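Local structure of putative acetyl xylan esterase (Cellvibrio japonicus, 2W9X) at residues 150-155 with 335-340; 156-161 with 340-345; 290-295 with 347-352. The protein removes acetyl groups from plant cell wall polysaccharides, deacetylating acetylated xylan and, with a large preference, glucomannan. All coordinates share one frame; numbering follows the deposited sequence.

Contact 1 of 3, residues 150-155 with 335-340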
# COMPACT_ATOMS: atom_id res chain seq x y z
N ASP B 150 -15.25 1.44 -12.93
CA ASP B 150 -15.78 1.09 -14.23
C ASP B 150 -16.79 -0.04 -14.07
O ASP B 150 -17.40 -0.15 -13.02
CB ASP B 150 -14.64 0.71 -15.21
CG ASP B 150 -13.73 -0.42 -14.68
OD1 ASP B 150 -14.13 -1.19 -13.77
OD2 ASP B 150 -12.58 -0.51 -15.21
N SER B 151 -16.96 -0.88 -15.10
CA SER B 151 -17.92 -2.00 -15.09
C SER B 151 -17.74 -2.95 -13.91
O SER B 151 -18.71 -3.45 -13.35
CB SER B 151 -17.81 -2.83 -16.38
OG SER B 151 -17.88 -2.02 -17.52
N PHE B 152 -16.48 -3.23 -13.57
CA PHE B 152 -16.19 -4.11 -12.42
C PHE B 152 -16.78 -3.52 -11.15
O PHE B 152 -17.40 -4.23 -10.36
CB PHE B 152 -14.68 -4.31 -12.24
CG PHE B 152 -13.99 -5.01 -13.37
CD1 PHE B 152 -14.71 -5.67 -14.37
CD2 PHE B 152 -12.60 -5.05 -13.42
CE1 PHE B 152 -14.03 -6.34 -15.42
CE2 PHE B 152 -11.92 -5.72 -14.46
CZ PHE B 152 -12.64 -6.37 -15.44
N THR B 153 -16.62 -2.21 -10.95
CA THR B 153 -17.16 -1.55 -9.75
C THR B 153 -18.70 -1.46 -9.75
O THR B 153 -19.34 -1.64 -8.70
CB THR B 153 -16.49 -0.15 -9.55
OG1 THR B 153 -15.08 -0.32 -9.36
CG2 THR B 153 -17.07 0.55 -8.34
N VAL B 154 -19.28 -1.18 -10.92
CA VAL B 154 -20.74 -1.19 -11.12
C VAL B 154 -21.38 -2.55 -10.77
O VAL B 154 -22.49 -2.60 -10.24
CB VAL B 154 -21.11 -0.86 -12.60
CG1 VAL B 154 -22.60 -1.09 -12.87
CG2 VAL B 154 -20.69 0.59 -13.00
N GLY B 155 -20.71 -3.64 -11.11
CA GLY B 155 -21.31 -4.98 -11.00
C GLY B 155 -21.98 -5.42 -12.31
O GLY B 155 -22.91 -6.20 -12.31
N TRP B 335 -17.65 -12.01 -19.90
CA TRP B 335 -16.42 -12.28 -19.12
C TRP B 335 -16.15 -11.18 -18.06
O TRP B 335 -15.00 -10.76 -17.87
CB TRP B 335 -15.21 -12.53 -20.05
CG TRP B 335 -15.39 -13.80 -20.89
CD1 TRP B 335 -16.09 -13.92 -22.06
CD2 TRP B 335 -14.92 -15.12 -20.58
NE1 TRP B 335 -16.09 -15.23 -22.50
CE2 TRP B 335 -15.36 -15.98 -21.61
CE3 TRP B 335 -14.16 -15.66 -19.52
CZ2 TRP B 335 -15.09 -17.37 -21.61
CZ3 TRP B 335 -13.87 -17.02 -19.53
CH2 TRP B 335 -14.35 -17.87 -20.56
N HIS B 336 -17.20 -10.74 -17.36
CA HIS B 336 -17.04 -9.84 -16.21
C HIS B 336 -17.12 -10.58 -14.86
O HIS B 336 -17.61 -11.69 -14.79
CB HIS B 336 -18.05 -8.67 -16.26
CG HIS B 336 -17.67 -7.60 -17.23
ND1 HIS B 336 -17.70 -7.78 -18.60
CD2 HIS B 336 -17.28 -6.32 -17.03
CE1 HIS B 336 -17.33 -6.66 -19.19
NE2 HIS B 336 -17.09 -5.75 -18.26
N PRO B 337 -16.60 -9.96 -13.78
CA PRO B 337 -16.70 -10.60 -12.48
C PRO B 337 -18.13 -11.10 -12.18
O PRO B 337 -19.11 -10.39 -12.41
CB PRO B 337 -16.32 -9.47 -11.50
CG PRO B 337 -15.34 -8.63 -12.29
CD PRO B 337 -15.90 -8.66 -13.70
N SER B 338 -18.21 -12.32 -11.67
CA SER B 338 -19.46 -12.87 -11.19
C SER B 338 -19.75 -12.35 -9.78
O SER B 338 -18.89 -11.72 -9.16
CB SER B 338 -19.39 -14.39 -11.19
OG SER B 338 -18.34 -14.82 -10.33
N ALA B 339 -20.96 -12.64 -9.30
CA ALA B 339 -21.35 -12.32 -7.92
C ALA B 339 -20.40 -12.99 -6.93
O ALA B 339 -20.00 -12.38 -5.93
CB ALA B 339 -22.80 -12.73 -7.66
N ASN B 340 -20.00 -14.23 -7.24
CA ASN B 340 -18.90 -14.88 -6.55
C ASN B 340 -17.57 -14.13 -6.55
O ASN B 340 -16.98 -13.95 -5.50
CB ASN B 340 -18.68 -16.30 -7.04
CG ASN B 340 -19.04 -17.29 -5.98
OD1 ASN B 340 -20.13 -17.88 -6.02
ND2 ASN B 340 -18.18 -17.39 -4.95
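Phe152 meets both His336 and Pro337, illustrating how an SGNH-type esterase brings two distant pieces of chain together at its active site. Beyond CB, CG is anti to the carbonyl carbon (chi1 -64°), which sets the ring against Pro337 and His336. At the root of the ring, Phe152 CG has Pro337 CG 4.0 Å away. One atom further out the fit tightens, Phe152 CD1 lying 3.3 Å from Pro337 CD. Phe152 CE1 is 3.4 Å from the same Pro337 CD, the proline spanning the CD1-CE1 side of the ring. In an off-centre CH-pi contact, Pro337 CG stands 4.2 Å from the centroid of the Phe152 ring. Phe152 CE1 also reaches His336 CD2 at 3.6 Å, at the edge of the phenyl ring, with the ring planes inclined at 75°. Ser151 CB touches His336 NE2 at 3.5 Å. Asp150 OD1 caps the short helix by accepting from Phe152 N, and His336 ND1 is hydrogen-bonded to His334 O. Ser151 OG is 3.9 Å from His336 NE2 in this conformer and is hydrogen-bonded to a glycerol; the proximity is consistent with a Ser-His pair, with Ser151 the inferred nucleophile and His336 its inferred activator.

Contact 2 of 3, residues 156-161 with 340-345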
# COMPACT_ATOMS: atom_id res chain seq x y z
N TYR B 156 -21.49 -4.86 -13.42
CA TYR B 156 -21.87 -5.25 -14.78
C TYR B 156 -22.05 -6.75 -14.96
O TYR B 156 -21.07 -7.51 -14.88
CB TYR B 156 -20.76 -4.79 -15.71
CG TYR B 156 -20.89 -5.05 -17.20
CD1 TYR B 156 -21.06 -3.99 -18.08
CD2 TYR B 156 -20.70 -6.33 -17.75
CE1 TYR B 156 -21.11 -4.19 -19.47
CE2 TYR B 156 -20.75 -6.54 -19.13
CZ TYR B 156 -20.95 -5.46 -19.97
OH TYR B 156 -21.00 -5.66 -21.33
N GLY B 157 -23.29 -7.14 -15.24
CA GLY B 157 -23.68 -8.51 -15.54
C GLY B 157 -23.32 -9.52 -14.47
O GLY B 157 -23.18 -10.70 -14.78
N ASN B 158 -23.20 -9.08 -13.21
CA ASN B 158 -22.57 -9.93 -12.19
C ASN B 158 -23.42 -11.14 -11.76
O ASN B 158 -22.87 -12.19 -11.40
CB ASN B 158 -22.06 -9.12 -10.98
CG ASN B 158 -23.17 -8.38 -10.22
OD1 ASN B 158 -24.33 -8.39 -10.62
ND2 ASN B 158 -22.81 -7.74 -9.11
N THR B 159 -24.75 -11.02 -11.83
CA THR B 159 -25.63 -12.13 -11.45
C THR B 159 -26.08 -12.97 -12.65
O THR B 159 -26.94 -13.83 -12.51
CB THR B 159 -26.90 -11.65 -10.69
OG1 THR B 159 -27.75 -10.95 -11.61
CG2 THR B 159 -26.53 -10.73 -9.52
N SER B 160 -25.53 -12.71 -13.82
CA SER B 160 -25.87 -13.51 -14.99
C SER B 160 -25.23 -14.89 -14.88
O SER B 160 -24.03 -14.98 -14.58
CB SER B 160 -25.42 -12.85 -16.29
OG SER B 160 -25.74 -13.67 -17.39
N PRO B 161 -26.02 -15.96 -15.12
CA PRO B 161 -25.52 -17.34 -15.17
C PRO B 161 -24.76 -17.60 -16.47
O PRO B 161 -24.06 -18.61 -16.60
CB PRO B 161 -26.80 -18.16 -15.13
CG PRO B 161 -27.81 -17.28 -15.82
CD PRO B 161 -27.47 -15.89 -15.37
N ASN B 340 -20.00 -14.23 -7.24
CA ASN B 340 -18.90 -14.88 -6.55
C ASN B 340 -17.57 -14.13 -6.55
O ASN B 340 -16.98 -13.95 -5.50
CB ASN B 340 -18.68 -16.30 -7.04
CG ASN B 340 -19.04 -17.29 -5.98
OD1 ASN B 340 -20.13 -17.88 -6.02
ND2 ASN B 340 -18.18 -17.39 -4.95
N ASP B 341 -17.11 -13.72 -7.72
CA ASP B 341 -15.94 -12.84 -7.81
C ASP B 341 -16.10 -11.59 -6.93
O ASP B 341 -15.16 -11.19 -6.23
CB ASP B 341 -15.70 -12.42 -9.25
CG ASP B 341 -15.35 -13.59 -10.16
OD1 ASP B 341 -14.84 -14.62 -9.67
OD2 ASP B 341 -15.57 -13.47 -11.37
N ASP B 342 -17.28 -10.99 -6.97
CA ASP B 342 -17.61 -9.79 -6.17
C ASP B 342 -17.44 -10.04 -4.68
O ASP B 342 -16.75 -9.27 -4.01
CB ASP B 342 -19.00 -9.27 -6.52
CG ASP B 342 -19.03 -8.54 -7.85
OD1 ASP B 342 -18.01 -7.88 -8.18
OD2 ASP B 342 -20.04 -8.61 -8.57
N GLN B 343 -18.03 -11.13 -4.17
CA GLN B 343 -17.78 -11.56 -2.78
C GLN B 343 -16.29 -11.79 -2.49
O GLN B 343 -15.80 -11.41 -1.44
CB GLN B 343 -18.60 -12.82 -2.43
CG GLN B 343 -18.62 -13.11 -0.93
CD GLN B 343 -19.27 -12.00 -0.09
OE1 GLN B 343 -18.61 -11.35 0.73
NE2 GLN B 343 -20.57 -11.80 -0.29
N LEU B 344 -15.56 -12.42 -3.42
CA LEU B 344 -14.13 -12.64 -3.20
C LEU B 344 -13.34 -11.32 -3.09
O LEU B 344 -12.46 -11.17 -2.23
CB LEU B 344 -13.53 -13.53 -4.31
CG LEU B 344 -14.19 -14.91 -4.42
CD1 LEU B 344 -13.62 -15.70 -5.61
CD2 LEU B 344 -14.09 -15.73 -3.08
N LEU B 345 -13.66 -10.37 -3.97
CA LEU B 345 -13.00 -9.05 -3.95
C LEU B 345 -13.36 -8.29 -2.69
O LEU B 345 -12.52 -7.62 -2.11
CB LEU B 345 -13.36 -8.24 -5.18
CG LEU B 345 -12.83 -8.86 -6.48
CD1 LEU B 345 -13.51 -8.22 -7.70
CD2 LEU B 345 -11.31 -8.71 -6.56
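Asn158 and Asp342 make one polar contact across a buried interface, an instance of one buried side-chain bond linking a loop to a helix. The hydrogen bond runs from Asn158 ND2 to Asp342 OD2, 3.0 Å long and fairly straight at 154°. Asn158 CG sits between the backbone N and the carbonyl carbon (chi1 62°), which places ND2 by Asp342. The bond leaves the amide close to its own plane but arrives on the anti side of the carboxylate, out of that plane, and the amide and carboxylate planes stand 69° apart. Asn158 ND2 also donates to Asn175 O, so the amide bridges the helix and a third piece of chain. Van der Waals contact supplements the bond: Asn158 CB lies 3.2 Å from Asp342 OD2, and Phe180 packs on Asp342 from helix 180-187. Within the loop, a type I turn from Gly157 to Ser160 is closed by Ser160 N to Gly157 O. Asp342 lies near the N-terminal end of helix 339-354, which may favour its ionised form. The bond thus ties the loop after the nucleophile helix to the C-terminal helix of an SGNH (GDSL-like) hydrolase domain, in a second shell with Asn158 about 7 Å from His336 between side chains.

Contact 3 of 3, residues 290-295 with 347-352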
# COMPACT_ATOMS: atom_id res chain seq x y z
N ILE B 290 -6.92 3.50 -2.14
CA ILE B 290 -6.54 2.15 -2.56
C ILE B 290 -6.76 2.04 -4.06
O ILE B 290 -7.88 2.16 -4.53
CB ILE B 290 -7.32 1.06 -1.80
CG1 ILE B 290 -7.04 1.14 -0.29
CG2 ILE B 290 -6.96 -0.35 -2.34
CD1 ILE B 290 -7.87 0.19 0.55
N LEU B 291 -5.69 1.79 -4.79
CA LEU B 291 -5.78 1.68 -6.24
C LEU B 291 -5.79 0.21 -6.60
O LEU B 291 -4.82 -0.51 -6.35
CB LEU B 291 -4.61 2.43 -6.91
CG LEU B 291 -4.38 3.86 -6.41
CD1 LEU B 291 -3.47 4.63 -7.39
CD2 LEU B 291 -5.69 4.66 -6.17
N MET B 292 -6.92 -0.25 -7.12
CA MET B 292 -7.24 -1.67 -7.23
C MET B 292 -7.38 -2.10 -8.69
O MET B 292 -8.18 -1.51 -9.42
CB MET B 292 -8.53 -1.92 -6.44
CG MET B 292 -9.05 -3.34 -6.47
SD MET B 292 -10.36 -3.44 -5.24
CE MET B 292 -10.87 -5.13 -5.52
N ASN B 293 -6.60 -3.09 -9.13
CA ASN B 293 -6.64 -3.55 -10.51
C ASN B 293 -6.40 -5.06 -10.65
O ASN B 293 -5.99 -5.73 -9.70
CB ASN B 293 -5.67 -2.78 -11.45
CG ASN B 293 -5.97 -1.29 -11.53
OD1 ASN B 293 -6.64 -0.81 -12.47
ND2 ASN B 293 -5.46 -0.55 -10.55
N SER B 294 -6.67 -5.57 -11.84
CA SER B 294 -6.53 -7.00 -12.16
C SER B 294 -5.08 -7.33 -12.49
O SER B 294 -4.24 -6.41 -12.71
CB SER B 294 -7.37 -7.34 -13.38
OG SER B 294 -6.73 -6.79 -14.53
N ASP B 295 -4.81 -8.63 -12.56
CA ASP B 295 -3.55 -9.16 -13.03
C ASP B 295 -3.63 -9.47 -14.53
O ASP B 295 -2.91 -10.31 -15.04
CB ASP B 295 -3.19 -10.44 -12.24
CG ASP B 295 -4.23 -11.59 -12.41
OD1 ASP B 295 -5.30 -11.40 -13.01
OD2 ASP B 295 -3.96 -12.69 -11.90
N ASN B 347 -14.09 -9.68 0.24
CA ASN B 347 -13.33 -10.32 1.32
C ASN B 347 -11.90 -9.83 1.33
O ASN B 347 -11.33 -9.62 2.40
CB ASN B 347 -13.37 -11.86 1.22
CG ASN B 347 -14.77 -12.42 1.31
OD1 ASN B 347 -15.68 -11.76 1.81
ND2 ASN B 347 -14.95 -13.64 0.82
N LEU B 348 -11.33 -9.66 0.14
CA LEU B 348 -9.98 -9.11 -0.00
C LEU B 348 -9.87 -7.72 0.63
O LEU B 348 -8.94 -7.43 1.40
CB LEU B 348 -9.66 -9.00 -1.49
CG LEU B 348 -8.32 -9.34 -2.14
CD1 LEU B 348 -7.87 -10.74 -1.72
CD2 LEU B 348 -8.52 -9.28 -3.64
N LEU B 349 -10.81 -6.86 0.27
CA LEU B 349 -10.88 -5.48 0.77
C LEU B 349 -11.17 -5.42 2.28
O LEU B 349 -10.52 -4.68 3.02
CB LEU B 349 -11.95 -4.73 -0.02
CG LEU B 349 -11.59 -4.25 -1.43
CD1 LEU B 349 -12.83 -3.78 -2.13
CD2 LEU B 349 -10.57 -3.12 -1.35
N ILE B 350 -12.15 -6.21 2.72
CA ILE B 350 -12.50 -6.28 4.15
C ILE B 350 -11.29 -6.64 5.04
O ILE B 350 -11.01 -5.95 6.02
CB ILE B 350 -13.67 -7.26 4.39
CG1 ILE B 350 -14.95 -6.70 3.76
CG2 ILE B 350 -13.83 -7.58 5.92
CD1 ILE B 350 -16.04 -7.74 3.47
N THR B 351 -10.59 -7.70 4.67
CA THR B 351 -9.38 -8.14 5.36
C THR B 351 -8.29 -7.06 5.36
O THR B 351 -7.64 -6.83 6.37
CB THR B 351 -8.83 -9.45 4.74
OG1 THR B 351 -9.90 -10.41 4.66
CG2 THR B 351 -7.69 -10.04 5.57
N HIS B 352 -8.10 -6.42 4.20
CA HIS B 352 -7.13 -5.34 4.06
C HIS B 352 -7.49 -4.22 5.04
O HIS B 352 -6.64 -3.76 5.79
CB HIS B 352 -7.11 -4.82 2.62
CG HIS B 352 -6.08 -3.76 2.37
ND1 HIS B 352 -4.78 -4.06 2.05
CD2 HIS B 352 -6.16 -2.41 2.41
CE1 HIS B 352 -4.09 -2.94 1.90
NE2 HIS B 352 -4.91 -1.92 2.12
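Ile290, within strand 288-294, reaches across to His352, the first of two side-chain meetings through which a beta strand packs against a helix laid over its sheet. Its CG1 branch stretches out straight (chi2 174°), and the terminal methyl does the touching: Ile290 CD1 lies 3.6 Å from His352 CD2. The imidazole comes from the opposite direction, and the methyl meets it obliquely, with His352 NE2 4.0 Å from the same Ile290 CD1. The polar end of this histidine is used elsewhere, NE2 being hydrogen-bonded to Glu321 OE2 on the neighbouring strand, which should restrict the turning of the ring against the isoleucine.

Leu291 faces the other way, packing on Val305 and Val308 of helix 300-314.

Met292 returns to the face that looks at helix 339-354. CG is anti to the backbone N (chi1 178°) and the chain is extended beyond it, which brings the sulfur to Leu349, the two side chains meeting tip to tip. The sulfur touches both branches of the leucine: Met292 SD is 3.9 Å from Leu349 CD2 and 4.0 Å from Leu349 CD1. Beyond it, Met292 CE comes within 4.1 Å of Leu349 CD1. Every one of these contacts is apolar, and they are spaced at ordinary van der Waals distances, so the fit is close without being forced.

Past Met292, the strand runs on through Asn293, which again lies against helix 300-314.

One strand thus serves two layers. Helix 300-314 belongs to the beta-alpha-beta connection from strand 288-294 to strand 320-325, while helix 339-354 packs on the other face of the parallel sheet. Such a three-layer alpha/beta/alpha sandwich is the fold of the SGNH (GDSL-like) hydrolases.

Overall arrangement
Helix 339-354 and its approach are common to all three contacts. The loop leading into it supplies His336 and Pro337 to contact 1, and its first turn supplies Asp342 to contact 2; the centres of these contacts are about 5 Å apart. They also meet directly: the Tyr156 ring stacks on that of His336, with Tyr156 CD2 3.3 Å from His336 CG, beside Ser151, the inferred nucleophile. A glycerol, probably from the crystallisation liquor, is hydrogen-bonded to Ser151 OG and may mark the pocket. Contact 3 lies further along the helix, about 14 Å from contact 1 and about 15 Å from contact 2 between centres, away from the annotated sites. Packing of Leu345 CD2 on Met292 CE, at 3.8 Å, joins it to contact 2.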